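Local coordinates for protein ferredoxin-NADP reductase (Neisseria gonorrhoeae MIA_2011_03-10, PDB 5TR9) that probably transfers electrons between NADP(H) and a ferredoxin or flavodoxin, using the flavin of bound FAD as the relay, at residues Y43-G48 against Y66-A71; P134-L139 against N166-A171. All coordinates share one frame; numbering follows the deposited sequence.

Interaction 1 (Y43-G48 against Y66-A71). With FAD (flavin-adenine dinucleotide), chain C.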
loop_
_atom_site.group_PDB
_atom_site.type_symbol
_atom_site.label_atom_id
_atom_site.label_comp_id
_atom_site.label_asym_id
_atom_site.label_seq_id
_atom_site.Cartn_x
_atom_site.Cartn_y
_atom_site.Cartn_z
ATOM N N TYR A 43 -0.511 20.363 -5.393
ATOM C CA TYR A 43 -0.844 19.169 -4.609
ATOM C C TYR A 43 0.428 18.491 -4.118
ATOM O O TYR A 43 1.182 17.920 -4.913
ATOM C CB TYR A 43 -1.678 18.186 -5.421
ATOM C CG TYR A 43 -2.245 17.064 -4.575
ATOM C CD1 TYR A 43 -3.391 17.259 -3.812
ATOM C CD2 TYR A 43 -1.639 15.815 -4.539
ATOM C CE1 TYR A 43 -3.917 16.244 -3.029
ATOM C CE2 TYR A 43 -2.159 14.776 -3.752
ATOM C CZ TYR A 43 -3.309 14.998 -3.010
ATOM O OH TYR A 43 -3.835 13.985 -2.232
ATOM N N ARG A 44 0.642 18.514 -2.802
ATOM C CA ARG A 44 1.807 17.908 -2.169
ATOM C C ARG A 44 1.377 16.707 -1.340
ATOM O O ARG A 44 0.312 16.724 -0.711
ATOM C CB ARG A 44 2.512 18.912 -1.258
ATOM C CG ARG A 44 2.789 20.251 -1.910
ATOM C CD ARG A 44 3.923 20.139 -2.905
ATOM N NE ARG A 44 5.085 19.500 -2.299
ATOM C CZ ARG A 44 5.937 20.113 -1.481
ATOM N NH1 ARG A 44 5.760 21.393 -1.171
ATOM N NH2 ARG A 44 6.965 19.445 -0.973
ATOM N N PHE A 45 2.213 15.668 -1.318
ATOM C CA PHE A 45 1.958 14.569 -0.401
ATOM C C PHE A 45 3.287 13.938 -0.026
ATOM O O PHE A 45 4.314 14.179 -0.667
ATOM C CB PHE A 45 0.988 13.530 -0.991
ATOM C CG PHE A 45 1.559 12.723 -2.122
ATOM C CD1 PHE A 45 1.567 13.224 -3.429
ATOM C CD2 PHE A 45 2.076 11.447 -1.880
ATOM C CE1 PHE A 45 2.089 12.464 -4.472
ATOM C CE2 PHE A 45 2.602 10.682 -2.912
ATOM C CZ PHE A 45 2.614 11.201 -4.217
ATOM N N LYS A 46 3.270 13.181 1.064
ATOM C CA LYS A 46 4.410 12.369 1.450
ATOM C C LYS A 46 4.124 10.924 1.074
ATOM O O LYS A 46 3.013 10.429 1.283
ATOM C CB LYS A 46 4.687 12.473 2.950
ATOM C CG LYS A 46 5.064 13.861 3.422
ATOM C CD LYS A 46 5.268 13.857 4.935
ATOM C CE LYS A 46 5.452 15.251 5.490
ATOM N NZ LYS A 46 6.745 15.852 5.063
ATOM N N ALA A 47 5.133 10.240 0.532
ATOM C CA ALA A 47 4.937 8.854 0.122
ATOM C C ALA A 47 4.398 8.015 1.274
ATOM O O ALA A 47 4.919 8.064 2.394
ATOM C CB ALA A 47 6.254 8.266 -0.381
ATOM N N GLY A 48 3.329 7.255 0.989
ATOM C CA GLY A 48 2.612 6.496 1.988
ATOM C C GLY A 48 1.262 7.090 2.356
ATOM O O GLY A 48 0.431 6.392 2.962
ATOM N N TYR A 66 -8.038 6.883 -1.168
ATOM C CA TYR A 66 -7.164 5.993 -1.941
ATOM C C TYR A 66 -5.715 6.357 -1.679
ATOM O O TYR A 66 -5.357 7.532 -1.758
ATOM C CB TYR A 66 -7.449 6.079 -3.456
ATOM C CG TYR A 66 -8.867 5.664 -3.710
ATOM C CD1 TYR A 66 -9.201 4.321 -3.850
ATOM C CD2 TYR A 66 -9.879 6.612 -3.741
ATOM C CE1 TYR A 66 -10.516 3.933 -4.010
ATOM C CE2 TYR A 66 -11.187 6.239 -3.894
ATOM C CZ TYR A 66 -11.497 4.907 -4.040
ATOM O OH TYR A 66 -12.812 4.552 -4.175
ATOM N N SER A 67 -4.880 5.361 -1.394
ATOM C CA SER A 67 -3.450 5.643 -1.242
ATOM C C SER A 67 -2.818 5.991 -2.581
ATOM O O SER A 67 -3.059 5.324 -3.589
ATOM C CB SER A 67 -2.721 4.434 -0.663
ATOM O OG SER A 67 -3.291 4.039 0.576
ATOM N N VAL A 68 -1.967 7.022 -2.596
ATOM C CA VAL A 68 -1.276 7.351 -3.841
ATOM C C VAL A 68 -0.269 6.255 -4.160
ATOM O O VAL A 68 0.574 5.910 -3.323
ATOM C CB VAL A 68 -0.587 8.719 -3.748
ATOM C CG1 VAL A 68 0.027 9.066 -5.107
ATOM C CG2 VAL A 68 -1.585 9.788 -3.333
ATOM N N VAL A 69 -0.345 5.701 -5.380
ATOM C CA VAL A 69 0.627 4.681 -5.768
ATOM C C VAL A 69 1.776 5.270 -6.578
ATOM O O VAL A 69 2.862 4.670 -6.610
ATOM C CB VAL A 69 -0.022 3.504 -6.533
ATOM C CG1 VAL A 69 -1.277 3.022 -5.816
ATOM C CG2 VAL A 69 -0.340 3.876 -7.952
ATOM N N SER A 70 1.600 6.445 -7.171
ATOM C CA SER A 70 2.648 7.063 -7.956
ATOM C C SER A 70 3.678 7.757 -7.063
ATOM O O SER A 70 3.473 7.979 -5.864
ATOM C CB SER A 70 2.034 8.070 -8.935
ATOM O OG SER A 70 1.036 8.837 -8.266
ATOM N N ALA A 71 4.785 8.140 -7.687
ATOM C CA ALA A 71 5.885 8.769 -6.975
ATOM C C ALA A 71 5.551 10.206 -6.601
ATOM O O ALA A 71 4.841 10.915 -7.321
ATOM C CB ALA A 71 7.139 8.759 -7.843
HETATM P PA FAD C . -17.749 0.940 -0.061
HETATM O O1A FAD C . -19.163 1.321 0.231
HETATM O O2A FAD C . -16.685 1.960 0.327
HETATM O O5B FAD C . -17.343 -0.389 0.651
HETATM C C5B FAD C . -18.186 -1.557 0.599
HETATM C C4B FAD C . -17.427 -2.680 1.262
HETATM O O4B FAD C . -16.369 -3.109 0.381
HETATM C C3B FAD C . -16.712 -2.303 2.551
HETATM O O3B FAD C . -17.572 -2.388 3.682
HETATM C C2B FAD C . -15.598 -3.349 2.626
HETATM O O2B FAD C . -16.074 -4.580 3.160
HETATM C C1B FAD C . -15.269 -3.570 1.150
HETATM N N9A FAD C . -14.078 -2.884 0.671
HETATM C C8A FAD C . -13.923 -1.545 0.436
HETATM N N7A FAD C . -12.745 -1.224 -0.050
HETATM C C5A FAD C . -12.093 -2.443 -0.157
HETATM C C6A FAD C . -10.806 -2.789 -0.607
HETATM N N6A FAD C . -9.912 -1.894 -1.042
HETATM N N1A FAD C . -10.460 -4.096 -0.573
HETATM C C2A FAD C . -11.356 -4.989 -0.137
HETATM N N3A FAD C . -12.597 -4.779 0.314
HETATM C C4A FAD C . -12.909 -3.477 0.268
HETATM N N1 FAD C . -9.544 1.130 -1.724
HETATM C C2 FAD C . -8.789 0.786 -2.806
HETATM O O2 FAD C . -9.250 0.072 -3.709
HETATM N N3 FAD C . -7.472 1.225 -2.879
HETATM C C4 FAD C . -6.824 2.004 -1.933
HETATM O O4 FAD C . -5.655 2.352 -2.103
HETATM C C4X FAD C . -7.643 2.368 -0.803
HETATM N N5 FAD C . -7.098 3.092 0.158
HETATM C C5X FAD C . -7.891 3.436 1.236
HETATM C C6 FAD C . -7.332 4.209 2.258
HETATM C C7 FAD C . -8.084 4.581 3.366
HETATM C C7M FAD C . -7.458 5.427 4.442
HETATM C C8 FAD C . -9.429 4.187 3.454
HETATM C C8M FAD C . -10.268 4.586 4.644
HETATM C C9 FAD C . -9.987 3.411 2.440
HETATM C C9A FAD C . -9.234 3.038 1.332
HETATM N N10 FAD C . -9.756 2.217 0.303
HETATM C C10 FAD C . -8.998 1.893 -0.788
HETATM C "C1'" FAD C . -11.180 1.878 0.258
HETATM C "C2'" FAD C . -11.918 2.892 -0.636
HETATM O "O2'" FAD C . -11.997 4.180 -0.020
HETATM C "C3'" FAD C . -13.327 2.412 -0.990
HETATM O "O3'" FAD C . -13.997 1.990 0.192
HETATM C "C4'" FAD C . -13.364 1.374 -2.114
HETATM O "O4'" FAD C . -12.932 1.994 -3.327
HETATM C "C5'" FAD C . -14.739 0.778 -2.327
HETATM O "O5'" FAD C . -15.688 1.845 -2.514
HETATM P P FAD C . -17.214 1.527 -2.812
HETATM O O1P FAD C . -17.334 0.742 -4.112
HETATM O O2P FAD C . -17.968 2.804 -2.687
HETATM O O3P FAD C . -17.592 0.554 -1.590
HETATM O O HOH W 1 1.187 6.940 -0.817
HETATM O O HOH W 2 -2.288 5.498 2.695
#
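Phe45 lays its ring against Val68 at the heart of this buried contact. The closest atoms are Phe45 CZ and Val68 CG1, 3.5 Å apart, while Val68 CB stands over the ring face in a CH-pi contact, 26° off the normal. A branched valine suits the spot: as CG1 meets CZ, the other methyl, Val68 CG2, lies over the centre of the Phe45 ring, 4.2 Å above its plane. Phe45 CB points toward 66-71, and CG, between the backbone N and the carbonyl carbon (chi1 70°), then sets a ring face toward Val68. At the ring's edge, near its plane, Phe45 CZ lies 3.7 Å from Ser70 O, with Ala71 O also at this edge.

Two waters bridge Gly48 to the other segment, one to a backbone oxygen and one to a hydroxyl. The first accepts from Gly48 N at 2.8 Å and donates to Val68 O at 2.8 Å; the second donates to Gly48 O and accepts from Ser67 OG. Gly48 has a positive phi at which a beta carbon would jam against the carbonyl oxygen of Ala47, so glycine suits this point of the loop.

Tyr66 and Ser67, with Arg64 and Ala65, form the Arg-X-Tyr-Ser motif by which the FAD-binding barrel of ferredoxin reductases holds its flavin. Tyr66 OH shares a 2.7 Å hydrogen bond with FAD O4', and Ser67 N donates to FAD O4 over 3.2 Å at 151°. The Phe93 ring meets that of Tyr66. Further out, Leu77 and Ala108 pack on Phe45, Tyr43 OH bonds to Ser51 OG, and Ser70 OG takes a hydrogen bond from Glu78 N.

Interaction 2 (P134-L139 against N166-A171)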
loop_
_atom_site.group_PDB
_atom_site.type_symbol
_atom_site.label_atom_id
_atom_site.label_comp_id
_atom_site.label_asym_id
_atom_site.label_seq_id
_atom_site.Cartn_x
_atom_site.Cartn_y
_atom_site.Cartn_z
ATOM N N PRO A 134 0.162 2.223 -0.750
ATOM C CA PRO A 134 1.101 3.217 -0.192
ATOM C C PRO A 134 2.541 2.758 -0.256
ATOM O O PRO A 134 3.460 3.585 -0.361
ATOM C CB PRO A 134 0.634 3.371 1.262
ATOM C CG PRO A 134 -0.079 2.069 1.578
ATOM C CD PRO A 134 -0.756 1.687 0.279
ATOM N N PHE A 135 2.765 1.454 -0.182
ATOM C CA PHE A 135 4.131 0.951 -0.209
ATOM C C PHE A 135 4.742 1.074 -1.601
ATOM O O PHE A 135 5.964 1.221 -1.719
ATOM C CB PHE A 135 4.149 -0.492 0.317
ATOM C CG PHE A 135 3.672 -0.607 1.747
ATOM C CD1 PHE A 135 4.115 0.291 2.717
ATOM C CD2 PHE A 135 2.765 -1.583 2.117
ATOM C CE1 PHE A 135 3.668 0.215 4.029
ATOM C CE2 PHE A 135 2.311 -1.669 3.442
ATOM C CZ PHE A 135 2.771 -0.766 4.393
ATOM N N LEU A 136 3.918 1.070 -2.660
ATOM C CA LEU A 136 4.459 1.337 -3.996
ATOM C C LEU A 136 5.031 2.750 -4.079
ATOM O O LEU A 136 6.121 2.961 -4.635
ATOM C CB LEU A 136 3.385 1.123 -5.064
ATOM C CG LEU A 136 2.850 -0.311 -5.151
ATOM C CD1 LEU A 136 1.732 -0.407 -6.187
ATOM C CD2 LEU A 136 3.966 -1.283 -5.491
ATOM N N SER A 137 4.322 3.738 -3.516
ATOM C CA SER A 137 4.844 5.100 -3.520
ATOM C C SER A 137 6.116 5.200 -2.688
ATOM O O SER A 137 7.077 5.865 -3.093
ATOM C CB SER A 137 3.777 6.070 -2.994
ATOM O OG SER A 137 4.208 7.417 -3.127
ATOM N N ILE A 138 6.139 4.539 -1.526
ATOM C CA ILE A 138 7.333 4.538 -0.686
ATOM C C ILE A 138 8.519 3.934 -1.433
ATOM O O ILE A 138 9.634 4.470 -1.386
ATOM C CB ILE A 138 7.043 3.812 0.638
ATOM C CG1 ILE A 138 6.145 4.710 1.500
ATOM C CG2 ILE A 138 8.349 3.476 1.389
ATOM C CD1 ILE A 138 5.413 3.994 2.643
ATOM N N LEU A 139 8.298 2.833 -2.159
ATOM C CA LEU A 139 9.389 2.219 -2.922
ATOM C C LEU A 139 9.906 3.104 -4.044
ATOM O O LEU A 139 11.018 2.880 -4.539
ATOM C CB LEU A 139 8.943 0.879 -3.504
ATOM C CG LEU A 139 8.742 -0.188 -2.438
ATOM C CD1 LEU A 139 8.154 -1.438 -3.074
ATOM C CD2 LEU A 139 10.070 -0.505 -1.770
ATOM N N ASN A 166 3.502 -8.236 -9.443
ATOM C CA ASN A 166 4.480 -9.286 -9.171
ATOM C C ASN A 166 5.667 -9.217 -10.122
ATOM O O ASN A 166 6.822 -9.289 -9.689
ATOM C CB ASN A 166 3.803 -10.652 -9.271
ATOM C CG ASN A 166 4.786 -11.792 -9.153
ATOM O OD1 ASN A 166 5.182 -12.167 -8.054
ATOM N ND2 ASN A 166 5.187 -12.352 -10.290
ATOM N N ASP A 167 5.402 -9.122 -11.432
ATOM C CA ASP A 167 6.502 -9.079 -12.392
ATOM C C ASP A 167 7.416 -7.893 -12.127
ATOM O O ASP A 167 8.645 -8.023 -12.170
ATOM C CB ASP A 167 5.962 -9.023 -13.821
ATOM C CG ASP A 167 5.296 -10.317 -14.245
ATOM O OD1 ASP A 167 5.308 -11.286 -13.458
ATOM O OD2 ASP A 167 4.755 -10.359 -15.370
ATOM N N ARG A 168 6.832 -6.731 -11.835
ATOM C CA ARG A 168 7.626 -5.535 -11.577
ATOM C C ARG A 168 8.463 -5.686 -10.310
ATOM O O ARG A 168 9.657 -5.362 -10.299
ATOM C CB ARG A 168 6.698 -4.321 -11.472
ATOM C CG ARG A 168 7.246 -3.165 -10.649
ATOM C CD ARG A 168 6.169 -2.114 -10.422
ATOM N NE ARG A 168 6.647 -1.007 -9.598
ATOM C CZ ARG A 168 5.888 0.012 -9.200
ATOM N NH1 ARG A 168 4.607 0.068 -9.551
ATOM N NH2 ARG A 168 6.410 0.976 -8.451
ATOM N N LEU A 169 7.852 -6.170 -9.230
ATOM C CA LEU A 169 8.562 -6.230 -7.955
ATOM C C LEU A 169 9.522 -7.413 -7.890
ATOM O O LEU A 169 10.575 -7.311 -7.254
ATOM C CB LEU A 169 7.565 -6.278 -6.799
ATOM C CG LEU A 169 6.635 -5.063 -6.715
ATOM C CD1 LEU A 169 5.551 -5.317 -5.686
ATOM C CD2 LEU A 169 7.397 -3.803 -6.367
ATOM N N ALA A 170 9.197 -8.528 -8.548
ATOM C CA ALA A 170 10.163 -9.620 -8.625
ATOM C C ALA A 170 11.415 -9.187 -9.379
ATOM O O ALA A 170 12.536 -9.556 -9.004
ATOM C CB ALA A 170 9.527 -10.844 -9.283
ATOM N N ALA A 171 11.249 -8.386 -10.438
ATOM C CA ALA A 171 12.409 -7.916 -11.190
ATOM C C ALA A 171 13.252 -6.946 -10.367
ATOM O O ALA A 171 14.486 -6.996 -10.413
ATOM C CB ALA A 171 11.958 -7.266 -12.498
#
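Leu169 reaches across to both Leu136 and Leu139, joining two helices of the Rossmann-like NAD-binding domain. Helices 133-139 and 166-173 belong to successive beta-alpha-beta crossovers of its parallel sheet, and both rest on strand 150-157, where Leu153 touches Leu139 as well as Leu169. The two short segments run in broadly the same direction, 37° apart, but their axes come no closer than 13.3 Å. At this separation the leucines meet through their terminal methyls, which suits a branched apolar chain on each helix.

The CB of Leu169 already points toward helix 133-139. CG follows, placed beside the backbone N and opposite the carbonyl carbon (chi1 -60°), and there the chain forks. One branch, Leu169 CD1, approaches Leu136 CD2 at 4.3 Å. The other, Leu169 CD2, meets Leu139 CD1 at 4.1 Å, the two side chains crossing at about a right angle. These methyl contacts are light; Phe187 of the neighbouring strand 185-191 also packs on Leu169, and Phe185 on Leu139.

At the exposed margin Arg168 stretches out almost fully. Its length suits the place, since the aliphatic part bridges toward helix 133-139 while the charged end remains near solvent and forms a salt bridge through NH2 with Glu140 OE2. Leu136 CD2 lies over one face of the Arg168 guanidinium, offset toward its rim and 4.3 Å from NH1.

In the fold
The two contacts follow one another along the chain, interaction 1 closing before interaction 2 opens, and their centres lie about 14 Å apart. Interaction 1 belongs to the antiparallel FAD-binding domain, next to the end of strand 60-67; interaction 2 belongs to the parallel-sheet NAD-binding domain. Helix 133-139 is their meeting point. Its Ser137 OG probably hydrogen-bonds to Ser70 O at 2.9 Å, and Pro134 packs against Ser67 and Gly48. One side of this helix thus faces the flavin-binding domain while another faces helix 166-173. The helix therefore sits at the domain interface, consistent with the need to bring a nicotinamide cofactor and the flavin together.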